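Local coordinates for protein myosin regulatory light chain (Physarum polycephalum, PDB 2BL0) that binds a calcium ion through an EF-hand loop and serves as the regulatory light chain in the regulatory domain of myosin II, at residues F8-F12 against I59-L65; L101-L105 against F117-L121; F120-T124 against N135-T139. All coordinates share one frame; numbering follows the deposited sequence.

How the contacts relate
The three contacts divide between the two EF-hand pairs of this elongated light chain. Contact 1 joins helix 3-15 to the end of the calcium loop and the start of helix 61-72, and it alone holds a calcium ligand, Glu63. Contacts 2 and 3 lie in the other pair, on the opposite side of the chain's centre; from contact 1 their centres are about 33 Å and 28 Å away, and the nearest atoms about 20 Å and 13 Å. These two have centres about 11 Å apart and share helix 114-124: its Phe120 ring meets helix 98-107 in contact 2 and helix 134-137 in contact 3. Each of the three contacts also comes within reach of another protein chain in the assembly.

Contact 1 of 3, residues F8-F12 against I59-L65; sequences FKEAF and IQFPEFL. With CA (calcium ion), chain E.
In the EF-hand pair that carries the calcium site, Phe12 of helix 3-15 sits in an aromatic cluster with Phe61 and Phe64 of helix 61-72. The edge of the Phe61 ring is turned toward the face of Phe12 in an offset edge-to-face pair, with centroids 5.5 Å apart and planes at 63°, while Phe61 CB makes a CH-pi contact over that face. Phe64 meets Phe12 obliquely, its CB 3.7 Å from Phe12 CD1. With CG anti to the backbone N (chi1 -177°), the Phe12 ring reaches across to the chain just before helix 61-72, where Ile59 O lies in the ring plane at 3.5 Å from Phe12 CZ.

Ile59 belongs to strand 58-60, which pairs with strand 22-24 through Ile23 in the short antiparallel sheet that joins the two loops of an EF-hand pair. One turn farther along, Glu63 closes the calcium loop: OE1 and OE2 both bind the calcium ion, at 2.5 Å and 2.4 Å, with Asp52, Thr54, Asn56 and the backbone O of Lys58. Glu63 OE1 also takes a nearly straight hydrogen bond (178°) of 2.8 Å from Gln60 N through its anti lone pair, which ties the ligand to the N-cap residue of the helix carrying Phe61.

Lys9 covers one face of Phe61, its CD resting 3.5 Å from the ring centroid, almost on the ring normal, while NZ forms a salt bridge with Glu13. Leu65 CB lies over the opposite face of that ring. Phe8 O approaches the edge of Phe64, 3.4 Å from CE2.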
loop_
_atom_site.group_PDB
_atom_site.type_symbol
_atom_site.label_atom_id
_atom_site.label_comp_id
_atom_site.label_asym_id
_atom_site.label_seq_id
_atom_site.Cartn_x
_atom_site.Cartn_y
_atom_site.Cartn_z
ATOM N N PHE C 8 -5.702 4.788 -23.948
ATOM C CA PHE C 8 -6.756 4.169 -24.749
ATOM C C PHE C 8 -7.180 5.076 -25.883
ATOM O O PHE C 8 -7.469 4.598 -26.961
ATOM C CB PHE C 8 -7.963 3.767 -23.907
ATOM C CG PHE C 8 -7.688 2.643 -22.960
ATOM C CD1 PHE C 8 -6.878 1.571 -23.335
ATOM C CD2 PHE C 8 -8.217 2.662 -21.679
ATOM C CE1 PHE C 8 -6.627 0.546 -22.451
ATOM C CE2 PHE C 8 -7.965 1.641 -20.815
ATOM C CZ PHE C 8 -7.164 0.580 -21.208
ATOM N N LYS C 9 -7.174 6.381 -25.658
ATOM C CA LYS C 9 -7.546 7.331 -26.702
ATOM C C LYS C 9 -6.489 7.322 -27.808
ATOM O O LYS C 9 -6.833 7.316 -28.977
ATOM C CB LYS C 9 -7.747 8.743 -26.115
ATOM C CG LYS C 9 -8.140 9.832 -27.117
ATOM C CD LYS C 9 -9.531 9.634 -27.674
ATOM C CE LYS C 9 -9.883 10.655 -28.756
ATOM N NZ LYS C 9 -10.554 9.999 -29.916
ATOM N N GLU C 10 -5.211 7.281 -27.426
ATOM C CA GLU C 10 -4.124 7.221 -28.397
ATOM C C GLU C 10 -4.245 5.967 -29.268
ATOM O O GLU C 10 -4.083 6.035 -30.477
ATOM C CB GLU C 10 -2.756 7.293 -27.693
ATOM C CG GLU C 10 -2.438 8.675 -27.154
ATOM C CD GLU C 10 -1.250 8.721 -26.206
ATOM O OE1 GLU C 10 -0.685 7.659 -25.884
ATOM O OE2 GLU C 10 -0.882 9.842 -25.775
ATOM N N ALA C 11 -4.570 4.834 -28.651
ATOM C CA ALA C 11 -4.748 3.579 -29.374
ATOM C C ALA C 11 -5.912 3.676 -30.331
ATOM O O ALA C 11 -5.814 3.263 -31.480
ATOM C CB ALA C 11 -4.957 2.433 -28.421
ATOM N N PHE C 12 -7.044 4.187 -29.844
ATOM C CA PHE C 12 -8.219 4.345 -30.687
ATOM C C PHE C 12 -7.875 5.205 -31.920
ATOM O O PHE C 12 -8.290 4.915 -33.051
ATOM C CB PHE C 12 -9.358 4.982 -29.891
ATOM C CG PHE C 12 -10.637 5.117 -30.672
ATOM C CD1 PHE C 12 -11.540 4.071 -30.724
ATOM C CD2 PHE C 12 -10.914 6.285 -31.363
ATOM C CE1 PHE C 12 -12.724 4.199 -31.458
ATOM C CE2 PHE C 12 -12.076 6.422 -32.107
ATOM C CZ PHE C 12 -12.985 5.371 -32.144
ATOM N N ILE C 59 -18.035 1.769 -33.862
ATOM C CA ILE C 59 -17.454 1.847 -32.529
ATOM C C ILE C 59 -16.951 3.276 -32.313
ATOM O O ILE C 59 -15.992 3.694 -32.958
ATOM C CB ILE C 59 -16.254 0.861 -32.367
ATOM C CG1 ILE C 59 -16.648 -0.590 -32.672
ATOM C CG2 ILE C 59 -15.660 0.996 -30.933
ATOM C CD1 ILE C 59 -15.469 -1.545 -32.843
ATOM N N GLN C 60 -17.610 4.021 -31.433
ATOM C CA GLN C 60 -17.161 5.360 -31.040
ATOM C C GLN C 60 -16.082 5.224 -29.971
ATOM O O GLN C 60 -16.025 4.214 -29.278
ATOM C CB GLN C 60 -18.305 6.195 -30.461
ATOM C CG GLN C 60 -19.637 6.202 -31.239
ATOM C CD GLN C 60 -19.500 6.626 -32.689
ATOM O OE1 GLN C 60 -20.221 6.103 -33.566
ATOM N NE2 GLN C 60 -18.596 7.574 -32.961
ATOM N N PHE C 61 -15.262 6.253 -29.779
ATOM C CA PHE C 61 -14.300 6.201 -28.694
ATOM C C PHE C 61 -14.930 5.862 -27.327
ATOM O O PHE C 61 -14.430 4.990 -26.641
ATOM C CB PHE C 61 -13.441 7.474 -28.579
ATOM C CG PHE C 61 -12.523 7.438 -27.396
ATOM C CD1 PHE C 61 -11.584 6.424 -27.289
ATOM C CD2 PHE C 61 -12.644 8.354 -26.353
ATOM C CE1 PHE C 61 -10.758 6.329 -26.191
ATOM C CE2 PHE C 61 -11.810 8.268 -25.249
ATOM C CZ PHE C 61 -10.865 7.242 -25.169
ATOM N N PRO C 62 -15.989 6.547 -26.876
ATOM C CA PRO C 62 -16.553 6.183 -25.561
ATOM C C PRO C 62 -16.938 4.704 -25.412
ATOM O O PRO C 62 -16.833 4.180 -24.305
ATOM C CB PRO C 62 -17.752 7.100 -25.413
ATOM C CG PRO C 62 -17.381 8.332 -26.252
ATOM C CD PRO C 62 -16.624 7.765 -27.427
ATOM N N GLU C 63 -17.380 4.071 -26.499
ATOM C CA GLU C 63 -17.706 2.642 -26.511
ATOM C C GLU C 63 -16.449 1.787 -26.325
ATOM O O GLU C 63 -16.431 0.863 -25.528
ATOM C CB GLU C 63 -18.414 2.271 -27.805
ATOM C CG GLU C 63 -19.827 2.825 -27.933
ATOM C CD GLU C 63 -20.457 2.474 -29.268
ATOM O OE1 GLU C 63 -19.914 2.924 -30.273
ATOM O OE2 GLU C 63 -21.422 1.682 -29.357
ATOM N N PHE C 64 -15.407 2.099 -27.092
ATOM C CA PHE C 64 -14.107 1.441 -26.983
ATOM C C PHE C 64 -13.562 1.626 -25.563
ATOM O O PHE C 64 -13.109 0.673 -24.941
ATOM C CB PHE C 64 -13.165 2.048 -28.020
ATOM C CG PHE C 64 -11.742 1.547 -27.956
ATOM C CD1 PHE C 64 -11.414 0.305 -28.482
ATOM C CD2 PHE C 64 -10.733 2.326 -27.386
ATOM C CE1 PHE C 64 -10.109 -0.166 -28.444
ATOM C CE2 PHE C 64 -9.420 1.867 -27.341
ATOM C CZ PHE C 64 -9.104 0.610 -27.873
ATOM N N LEU C 65 -13.613 2.865 -25.064
ATOM C CA LEU C 65 -13.113 3.199 -23.729
ATOM C C LEU C 65 -13.797 2.395 -22.646
ATOM O O LEU C 65 -13.127 1.842 -21.748
ATOM C CB LEU C 65 -13.311 4.691 -23.418
ATOM C CG LEU C 65 -12.765 5.160 -22.060
ATOM C CD1 LEU C 65 -11.271 4.840 -21.982
ATOM C CD2 LEU C 65 -13.036 6.647 -21.833
HETATM CA CA CA E . -21.808 2.163 -31.712
#

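Contact 2 of 3, residues L101-L105 against F117-L121; sequences LQDAL and FAEFL
Leu105 N donates a short backbone hydrogen bond of 2.6 Å to Leu101 O, and this helical turn sets the two leucines on one side of helix 98-107, facing Phe117 and Phe120 of helix 114-124. No hydrogen bond spans the contact, which is built from methyls, ring edges and the stem of Gln102.

Phe117 contributes the largest buried area. With CG anti to the backbone N (chi1 -174°), the ring extends to helix 98-107 until CZ lies 3.5 Å from Gln102 CA. The extended Gln102 chain runs past the ring's outer corner, passing CB and CG by Phe117 CE2 before OE1 comes to 3.3 Å from that same carbon. The amide stands almost perpendicular to the ring, at 88°. Leu105 CD1 comes in at another part of the rim, near the ring plane and 3.9 Å from Phe117 CE1.

Helix 98-107 is the exiting helix of one EF-hand and helix 114-124 the entering helix of the next; the short linker between them joins the two hands. Their local axes run at 141° to each other and stay 12.0 Å apart at closest approach, so long side chains have to fill the gap. Near the end of helix 98-107 the backbone of Leu105 also bonds with that of Leu112, and Leu105 O forms a hydrogen bond with a polar side chain of another protein chain.

Leu101 CD2 lies at the edge of Phe120, 4.1 Å from CE1 in the conformer described; a second conformer is modelled. Phe85 of helix 78-87 packs on both Leu101 and Phe120, and Ile131 of strand 130-131 on Leu101.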
loop_
_atom_site.group_PDB
_atom_site.type_symbol
_atom_site.label_atom_id
_atom_site.label_comp_id
_atom_site.label_asym_id
_atom_site.label_seq_id
_atom_site.Cartn_x
_atom_site.Cartn_y
_atom_site.Cartn_z
ATOM N N LEU C 101 7.858 -13.842 -2.261
ATOM C CA LEU C 101 6.706 -13.279 -2.971
ATOM C C LEU C 101 5.465 -14.146 -2.665
ATOM O O LEU C 101 4.353 -13.628 -2.524
ATOM C CB LEU C 101 6.979 -13.181 -4.509
ATOM C CG LEU C 101 6.382 -12.040 -5.380
ATOM C CD1 LEU C 101 6.520 -10.660 -4.751
ATOM C CD2 LEU C 101 7.004 -12.031 -6.796
ATOM N N GLN C 102 5.667 -15.469 -2.583
ATOM C CA GLN C 102 4.542 -16.417 -2.470
ATOM C C GLN C 102 3.802 -16.073 -1.208
ATOM O O GLN C 102 2.596 -15.900 -1.222
ATOM C CB GLN C 102 4.980 -17.900 -2.453
ATOM C CG GLN C 102 3.813 -18.899 -2.274
ATOM C CD GLN C 102 4.202 -20.347 -2.526
ATOM O OE1 GLN C 102 4.603 -20.704 -3.635
ATOM N NE2 GLN C 102 4.070 -21.193 -1.498
ATOM N N ASP C 103 4.527 -15.918 -0.117
ATOM C CA ASP C 103 3.825 -15.577 1.116
ATOM C C ASP C 103 3.173 -14.173 0.964
ATOM O O ASP C 103 2.017 -13.989 1.341
ATOM C CB ASP C 103 4.635 -15.855 2.419
ATOM C CG ASP C 103 5.995 -15.142 2.501
ATOM O OD1 ASP C 103 6.089 -13.925 2.115
ATOM O OD2 ASP C 103 7.054 -15.763 3.010
ATOM N N ALA C 104 3.839 -13.239 0.289
ATOM C CA ALA C 104 3.268 -11.897 0.073
ATOM C C ALA C 104 2.022 -11.888 -0.822
ATOM O O ALA C 104 0.985 -11.363 -0.451
ATOM C CB ALA C 104 4.309 -10.963 -0.513
ATOM N N LEU C 105 2.126 -12.465 -2.010
ATOM C CA LEU C 105 1.019 -12.377 -2.983
ATOM C C LEU C 105 -0.158 -13.281 -2.605
ATOM O O LEU C 105 -1.273 -13.073 -3.060
ATOM C CB LEU C 105 1.514 -12.743 -4.382
ATOM C CG LEU C 105 2.599 -11.832 -4.950
ATOM C CD1 LEU C 105 2.807 -12.123 -6.444
ATOM C CD2 LEU C 105 2.263 -10.361 -4.742
ATOM N N PHE C 117 -1.291 -17.921 -8.975
ATOM C CA PHE C 117 0.121 -17.750 -8.583
ATOM C C PHE C 117 0.982 -18.778 -9.337
ATOM O O PHE C 117 2.151 -18.510 -9.650
ATOM C CB PHE C 117 0.354 -17.854 -7.048
ATOM C CG PHE C 117 1.798 -17.542 -6.624
ATOM C CD1 PHE C 117 2.316 -16.224 -6.719
ATOM C CD2 PHE C 117 2.649 -18.580 -6.221
ATOM C CE1 PHE C 117 3.636 -15.922 -6.370
ATOM C CE2 PHE C 117 3.978 -18.297 -5.859
ATOM C CZ PHE C 117 4.478 -16.975 -5.949
ATOM N N ALA C 118 0.357 -19.910 -9.690
ATOM C CA ALA C 118 0.995 -20.955 -10.515
ATOM C C ALA C 118 1.114 -20.527 -11.983
ATOM O O ALA C 118 2.131 -20.814 -12.619
ATOM C CB ALA C 118 0.223 -22.263 -10.424
ATOM N N GLU C 119 0.084 -19.882 -12.530
ATOM C CA GLU C 119 0.173 -19.364 -13.923
ATOM C C GLU C 119 1.243 -18.266 -13.972
ATOM O O GLU C 119 2.024 -18.173 -14.913
ATOM C CB GLU C 119 -1.175 -18.823 -14.443
ATOM C CG GLU C 119 -2.195 -19.889 -14.829
ATOM C CD GLU C 119 -3.221 -19.415 -15.850
ATOM O OE1 GLU C 119 -4.333 -19.027 -15.438
ATOM O OE2 GLU C 119 -2.926 -19.432 -17.067
ATOM N N PHE C 120 1.289 -17.453 -12.927
ATOM C CA PHE C 120 2.278 -16.389 -12.788
ATOM C C PHE C 120 3.701 -16.955 -12.762
ATOM O O PHE C 120 4.635 -16.383 -13.385
ATOM C CB PHE C 120 2.018 -15.570 -11.517
ATOM C CG PHE C 120 3.095 -14.569 -11.224
ATOM C CD1 PHE C 120 3.903 -14.693 -10.096
ATOM C CD2 PHE C 120 3.315 -13.509 -12.091
ATOM C CE1 PHE C 120 4.908 -13.765 -9.851
ATOM C CE2 PHE C 120 4.309 -12.582 -11.849
ATOM C CZ PHE C 120 5.107 -12.711 -10.720
ATOM N N LEU C 121 3.849 -18.090 -12.054
ATOM C CA LEU C 121 5.118 -18.792 -12.003
ATOM C C LEU C 121 5.453 -19.367 -13.367
ATOM O O LEU C 121 6.620 -19.453 -13.727
ATOM C CB LEU C 121 5.052 -19.942 -11.013
ATOM C CG LEU C 121 4.919 -19.561 -9.552
ATOM C CD1 LEU C 121 4.779 -20.829 -8.729
ATOM C CD2 LEU C 121 6.114 -18.721 -9.112
#

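Contact 3 of 3, residues F120-T124 against N135-T139; sequences FLGIT and NFINT
In the Phe120 conformer described, Phe120 and Phe136 form an edge-to-face aromatic pair between the last helices of the second EF-hand pair, 114-124 and 134-137, which follow one another across the loop holding strand 130-131. The Phe120 edge is directed at the Phe136 face, with centroids 5.6 Å apart and planes at 79°. CE2 is the leading atom, 3.8 Å from Phe136 CB. Leu81 of helix 78-87 packs on Phe136.

Aliphatic packing comes from Ile123. Its CG2 branch, anti to the backbone N, packs against the Asn135-Phe136 peptide, 3.6 Å from Phe136 N, while CD1 lies at the Phe136 rim, near the ring plane and 4.1 Å from CD2. Thr124 CG2 lies over one face of the Phe120 ring, toward the rim.

In the last turn of helix 114-124, Phe120 O accepts from both Ile123 N and Thr124 N. Thr124 OG1 is a van der Waals neighbour of Asn135 CB at 3.8 Å. Across the contact the polar link runs through a water: Ile123 O, 3.4 Å from Asn135 CB, receives a hydrogen bond of 2.6 Å from it, and the same water accepts a weak one of 3.5 Å from Asn135 ND2.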
loop_
_atom_site.group_PDB
_atom_site.type_symbol
_atom_site.label_atom_id
_atom_site.label_comp_id
_atom_site.label_asym_id
_atom_site.label_seq_id
_atom_site.Cartn_x
_atom_site.Cartn_y
_atom_site.Cartn_z
ATOM N N PHE C 120 1.289 -17.453 -12.927
ATOM C CA PHE C 120 2.278 -16.389 -12.788
ATOM C C PHE C 120 3.701 -16.955 -12.762
ATOM O O PHE C 120 4.635 -16.383 -13.385
ATOM C CB PHE C 120 2.018 -15.570 -11.517
ATOM C CG PHE C 120 3.095 -14.569 -11.224
ATOM C CD1 PHE C 120 3.903 -14.693 -10.096
ATOM C CD2 PHE C 120 3.315 -13.509 -12.091
ATOM C CE1 PHE C 120 4.908 -13.765 -9.851
ATOM C CE2 PHE C 120 4.309 -12.582 -11.849
ATOM C CZ PHE C 120 5.107 -12.711 -10.720
ATOM N N LEU C 121 3.849 -18.090 -12.054
ATOM C CA LEU C 121 5.118 -18.792 -12.003
ATOM C C LEU C 121 5.453 -19.367 -13.367
ATOM O O LEU C 121 6.620 -19.453 -13.727
ATOM C CB LEU C 121 5.052 -19.942 -11.013
ATOM C CG LEU C 121 4.919 -19.561 -9.552
ATOM C CD1 LEU C 121 4.779 -20.829 -8.729
ATOM C CD2 LEU C 121 6.114 -18.721 -9.112
ATOM N N GLY C 122 4.424 -19.786 -14.102
ATOM C CA GLY C 122 4.595 -20.369 -15.421
ATOM C C GLY C 122 5.215 -19.371 -16.377
ATOM O O GLY C 122 5.775 -19.757 -17.397
ATOM N N ILE C 123 5.099 -18.088 -16.039
ATOM C CA ILE C 123 5.748 -17.020 -16.782
ATOM C C ILE C 123 7.163 -16.711 -16.275
ATOM O O ILE C 123 8.080 -16.585 -17.077
ATOM C CB ILE C 123 4.894 -15.731 -16.730
ATOM C CG1 ILE C 123 3.529 -15.957 -17.392
ATOM C CG2 ILE C 123 5.621 -14.568 -17.418
ATOM C CD1 ILE C 123 2.519 -14.847 -17.071
ATOM N N THR C 124 7.356 -16.570 -14.961
ATOM C CA THR C 124 8.578 -15.902 -14.485
ATOM C C THR C 124 9.524 -16.661 -13.484
ATOM O O THR C 124 10.557 -16.086 -13.008
ATOM C CB THR C 124 8.210 -14.530 -13.900
ATOM O OG1 THR C 124 9.409 -13.741 -13.758
ATOM C CG2 THR C 124 7.663 -14.715 -12.485
ATOM N N ASN C 135 9.911 -11.108 -16.931
ATOM C CA ASN C 135 9.213 -11.984 -17.880
ATOM C C ASN C 135 7.718 -11.700 -17.874
ATOM O O ASN C 135 7.081 -11.743 -18.925
ATOM C CB ASN C 135 9.459 -13.462 -17.562
ATOM C CG ASN C 135 10.888 -13.881 -17.847
ATOM O OD1 ASN C 135 11.811 -13.087 -17.701
ATOM N ND2 ASN C 135 11.073 -15.126 -18.282
ATOM N N PHE C 136 7.166 -11.393 -16.699
ATOM C CA PHE C 136 5.751 -10.998 -16.610
ATOM C C PHE C 136 5.495 -9.590 -17.152
ATOM O O PHE C 136 4.578 -9.381 -17.954
ATOM C CB PHE C 136 5.228 -11.081 -15.172
ATOM C CG PHE C 136 3.855 -10.471 -15.007
ATOM C CD1 PHE C 136 3.655 -9.367 -14.192
ATOM C CD2 PHE C 136 2.772 -10.983 -15.707
ATOM C CE1 PHE C 136 2.392 -8.811 -14.048
ATOM C CE2 PHE C 136 1.511 -10.421 -15.580
ATOM C CZ PHE C 136 1.321 -9.333 -14.752
ATOM N N ILE C 137 6.285 -8.622 -16.693
ATOM C CA ILE C 137 6.083 -7.223 -17.069
ATOM C C ILE C 137 6.161 -7.040 -18.567
ATOM O O ILE C 137 5.303 -6.398 -19.169
ATOM C CB ILE C 137 7.145 -6.320 -16.443
ATOM C CG1 ILE C 137 7.010 -6.270 -14.916
ATOM C CG2 ILE C 137 7.038 -4.902 -17.003
ATOM C CD1 ILE C 137 8.104 -5.475 -14.266
ATOM N N ASN C 138 7.224 -7.580 -19.157
ATOM C CA ASN C 138 7.484 -7.416 -20.584
ATOM C C ASN C 138 6.422 -8.054 -21.459
ATOM O O ASN C 138 6.318 -7.713 -22.629
ATOM C CB ASN C 138 8.860 -7.969 -20.964
ATOM C CG ASN C 138 9.997 -7.163 -20.371
ATOM O OD1 ASN C 138 11.132 -7.635 -20.307
ATOM N ND2 ASN C 138 9.703 -5.939 -19.942
ATOM N N THR C 139 5.624 -8.962 -20.894
ATOM C CA THR C 139 4.491 -9.524 -21.639
ATOM C C THR C 139 3.333 -8.537 -21.778
ATOM O O THR C 139 2.409 -8.770 -22.555
ATOM C CB THR C 139 3.986 -10.847 -21.030
ATOM O OG1 THR C 139 5.058 -11.539 -20.392
ATOM C CG2 THR C 139 3.580 -11.806 -22.147
HETATM O O HOH W 1 9.007 -17.723 -19.270
#